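PDB 4Q6U: Rv3651-like N-terminal domain-containing protein from Mycobacterium tuberculosis, which is of unknown function but carries three sensor-type domains, one GAF-like and two PAS-like, and probably takes part in signal sensing. Local coordinates for residues D147-E152 with S175-T180. Numbering follows the deposited sequence.
Sequences DLPARE and SIWDLT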
ATOM      1  N   ASP B 147      -0.068  13.985  16.443  1.00 27.85           N
ATOM      2  CA  ASP B 147       0.668  12.769  16.782  1.00 26.58           C
ATOM      3  C   ASP B 147       0.949  11.926  15.529  1.00 31.98           C
ATOM      4  O   ASP B 147       1.888  11.146  15.495  1.00 38.74           O
ATOM      5  CB  ASP B 147      -0.108  11.947  17.816  1.00 26.81           C
ATOM      6  CG  ASP B 147       0.007  12.521  19.220  1.00 32.01           C
ATOM      7  OD1 ASP B 147       0.568  13.632  19.360  1.00 31.45           O
ATOM      8  OD2 ASP B 147      -0.452  11.851  20.174  1.00 29.94           O
ATOM      9  N   LEU B 148       0.119  12.080  14.508  1.00 31.89           N
ATOM     10  CA  LEU B 148       0.349  11.401  13.237  1.00 25.37           C
ATOM     11  C   LEU B 148       1.151  12.321  12.326  1.00 28.81           C
ATOM     12  O   LEU B 148       1.014  13.540  12.402  1.00 28.61           O
ATOM     13  CB  LEU B 148      -0.980  11.014  12.595  1.00 25.73           C
ATOM     14  CG  LEU B 148      -1.824  10.029  13.407  1.00 31.08           C
ATOM     15  CD1 LEU B 148      -3.172   9.804  12.741  1.00 21.28           C
ATOM     16  CD2 LEU B 148      -1.087   8.705  13.582  1.00 26.63           C
ATOM     17  N   PRO B 149       2.017  11.752  11.474  1.00 27.26           N
ATOM     18  CA  PRO B 149       2.749  12.645  10.579  1.00 28.70           C
ATOM     19  C   PRO B 149       1.799  13.342   9.617  1.00 31.32           C
ATOM     20  O   PRO B 149       0.690  12.849   9.399  1.00 29.41           O
ATOM     21  CB  PRO B 149       3.683  11.698   9.821  1.00 31.02           C
ATOM     22  CG  PRO B 149       3.820  10.520  10.710  1.00 33.48           C
ATOM     23  CD  PRO B 149       2.511  10.364  11.405  1.00 29.73           C
ATOM     24  N   ALA B 150       2.213  14.483   9.080  1.00 32.03           N
ATOM     25  CA  ALA B 150       1.504  15.076   7.957  1.00 29.74           C
ATOM     26  C   ALA B 150       2.011  14.385   6.700  1.00 23.79           C
ATOM     27  O   ALA B 150       3.190  14.038   6.632  1.00 30.46           O
ATOM     28  CB  ALA B 150       1.731  16.573   7.886  1.00 26.32           C
ATOM     29  N   ARG B 151       1.106  14.152   5.751  1.00 27.61           N
ATOM     30  CA  ARG B 151       1.439  13.653   4.404  1.00 26.77           C
ATOM     31  C   ARG B 151       1.924  12.198   4.384  1.00 31.52           C
ATOM     32  O   ARG B 151       1.304  11.351   3.734  1.00 30.70           O
ATOM     33  CB  ARG B 151       2.480  14.583   3.746  1.00 30.72           C
ATOM     34  CG  ARG B 151       3.146  14.068   2.463  1.00 39.20           C
ATOM     35  CD  ARG B 151       2.196  13.977   1.269  1.00 36.70           C
ATOM     36  NE  ARG B 151       1.517  15.232   0.933  1.00 30.38           N
ATOM     37  CZ  ARG B 151       1.963  16.121   0.050  1.00 39.68           C
ATOM     38  NH1 ARG B 151       3.109  15.921  -0.582  1.00 38.49           N
ATOM     39  NH2 ARG B 151       1.263  17.225  -0.197  1.00 43.77           N
ATOM     40  N   GLU B 152       3.014  11.899   5.094  1.00 30.63           N
ATOM     41  CA  GLU B 152       3.590  10.548   5.077  1.00 27.01           C
ATOM     42  C   GLU B 152       2.684   9.500   5.728  1.00 23.47           C
ATOM     43  O   GLU B 152       2.096   9.741   6.778  1.00 27.77           O
ATOM     44  CB  GLU B 152       4.952  10.542   5.779  1.00 34.27           C
ATOM     45  CG  GLU B 152       5.858  11.688   5.372  1.00 52.39           C
ATOM     46  CD  GLU B 152       6.368  11.551   3.954  1.00 70.53           C
ATOM     47  OE1 GLU B 152       6.619  10.406   3.519  1.00 78.99           O
ATOM     48  OE2 GLU B 152       6.514  12.588   3.274  1.00 77.13           O
ATOM     49  N   SER B 175       3.095  -1.792  15.940  1.00 32.09           N
ATOM     50  CA  SER B 175       3.737  -1.511  14.656  1.00 29.37           C
ATOM     51  C   SER B 175       5.074  -0.791  14.830  1.00 29.94           C
ATOM     52  O   SER B 175       5.385  -0.275  15.909  1.00 33.12           O
ATOM     53  CB  SER B 175       2.804  -0.674  13.764  1.00 28.87           C
ATOM     54  OG  SER B 175       3.335  -0.584  12.451  1.00 37.89           O
ATOM     55  N   ILE B 176       5.862  -0.791  13.762  1.00 31.44           N
ATOM     56  CA  ILE B 176       7.048   0.051  13.638  1.00 30.43           C
ATOM     57  C   ILE B 176       6.790   1.110  12.568  1.00 34.43           C
ATOM     58  O   ILE B 176       6.418   0.765  11.450  1.00 29.57           O
ATOM     59  CB  ILE B 176       8.290  -0.760  13.233  1.00 38.91           C
ATOM     60  CG1 ILE B 176       8.642  -1.801  14.297  1.00 49.34           C
ATOM     61  CG2 ILE B 176       9.468   0.173  12.983  1.00 36.05           C
ATOM     62  CD1 ILE B 176       9.270  -1.199  15.528  1.00 49.01           C
ATOM     63  N   TRP B 177       7.005   2.382  12.888  1.00 32.09           N
ATOM     64  CA  TRP B 177       6.722   3.463  11.941  1.00 32.16           C
ATOM     65  C   TRP B 177       7.954   4.281  11.568  1.00 36.40           C
ATOM     66  O   TRP B 177       8.862   4.452  12.382  1.00 35.39           O
ATOM     67  CB  TRP B 177       5.660   4.405  12.508  1.00 29.45           C
ATOM     68  CG  TRP B 177       4.260   3.915  12.349  1.00 29.84           C
ATOM     69  CD1 TRP B 177       3.854   2.633  12.085  1.00 30.38           C
ATOM     70  CD2 TRP B 177       3.071   4.706  12.430  1.00 27.74           C
ATOM     71  NE1 TRP B 177       2.482   2.584  12.007  1.00 32.01           N
ATOM     72  CE2 TRP B 177       1.979   3.844  12.217  1.00 27.64           C
ATOM     73  CE3 TRP B 177       2.826   6.066  12.653  1.00 31.26           C
ATOM     74  CZ2 TRP B 177       0.661   4.295  12.233  1.00 32.12           C
ATOM     75  CZ3 TRP B 177       1.519   6.509  12.667  1.00 38.48           C
ATOM     76  CH2 TRP B 177       0.454   5.628  12.456  1.00 36.69           C
ATOM     77  N   ASP B 178       7.972   4.781  10.334  1.00 34.24           N
ATOM     78  CA  ASP B 178       9.004   5.704   9.871  1.00 35.61           C
ATOM     79  C   ASP B 178       8.606   7.160  10.108  1.00 44.87           C
ATOM     80  O   ASP B 178       7.517   7.583   9.711  1.00 41.55           O
ATOM     81  CB  ASP B 178       9.280   5.497   8.388  1.00 36.79           C
ATOM     82  CG  ASP B 178       9.906   4.153   8.097  1.00 49.59           C
ATOM     83  OD1 ASP B 178      11.113   3.996   8.374  1.00 47.30           O
ATOM     84  OD2 ASP B 178       9.192   3.258   7.597  1.00 52.69           O
ATOM     85  N   LEU B 179       9.489   7.929  10.739  1.00 45.49           N
ATOM     86  CA  LEU B 179       9.229   9.349  10.981  1.00 40.60           C
ATOM     87  C   LEU B 179      10.445  10.198  10.627  1.00 38.99           C
ATOM     88  O   LEU B 179      11.503   9.676  10.277  1.00 44.27           O
ATOM     89  CB  LEU B 179       8.852   9.597  12.443  1.00 33.44           C
ATOM     90  CG  LEU B 179       7.793   8.748  13.152  1.00 40.38           C
ATOM     91  CD1 LEU B 179       7.714   9.150  14.634  1.00 39.53           C
ATOM     92  CD2 LEU B 179       6.434   8.905  12.497  1.00 40.49           C
ATOM     93  N   THR B 180      10.300  11.510  10.739  1.00 38.52           N
ATOM     94  CA  THR B 180      11.440  12.403  10.615  1.00 43.84           C
ATOM     95  C   THR B 180      11.468  13.349  11.819  1.00 40.35           C
ATOM     96  O   THR B 180      10.470  14.004  12.125  1.00 40.55           O
ATOM     97  CB  THR B 180      11.389  13.195   9.297  1.00 50.47           C
ATOM     98  OG1 THR B 180      11.675  12.315   8.197  1.00 53.92           O
ATOM     99  CG2 THR B 180      12.407  14.311   9.306  1.00 56.45           C
TER
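W177 reaches from the edge strand of the middle, PAS-like domain to L148 and P149 in the long loop that precedes helix 157-165; residues 147-152 and 175-180 meet through apolar side chains, with no hydrogen bond between them. Strand 172-180 is an outermost strand of the five-stranded antiparallel sheet, strand order 2-1-5-4-3, as in PAS folds, and its backbone pairs with strand 186-198 through S175, W177 and L179. W177 projects toward the loop. A chi1 of -81° sets its CG roughly anti to the carbonyl carbon, and chi2 of 18° then turns the six-membered ring toward L148. There CD2 of L148 meets the ring at its edge, in the ring plane, 3.5 Å from CZ3 of W177; the same methyl lies 3.6 Å from CH2 of W177, so it straddles one bond of the benzene rim. Farther along the loop, CD of P149 approaches CZ3 of W177 obliquely and more loosely, at 4.2 Å. NE1 of W177 donates to the carbonyl oxygen of P155, which satisfies the one polar atom of the buried indole and helps fix its orientation, while F191 of the neighbouring strand packs edge-to-face with it. L148, also buried, rests in addition on L161 of helix 157-165 and on W113, joining the loop to both helix and sheet. R151 makes a salt bridge with D258, and K255 bonds to the carbonyl oxygens of P149 and E152, tying the loop to the C-terminal PAS-like domain. Next on the strand, D178 N bonds to OD1 of N154. L179 then brings the end of its side chain to P149. The two side chains cross at about a right angle, with CD2 of L179 3.6 Å from the ring carbon CG of P149.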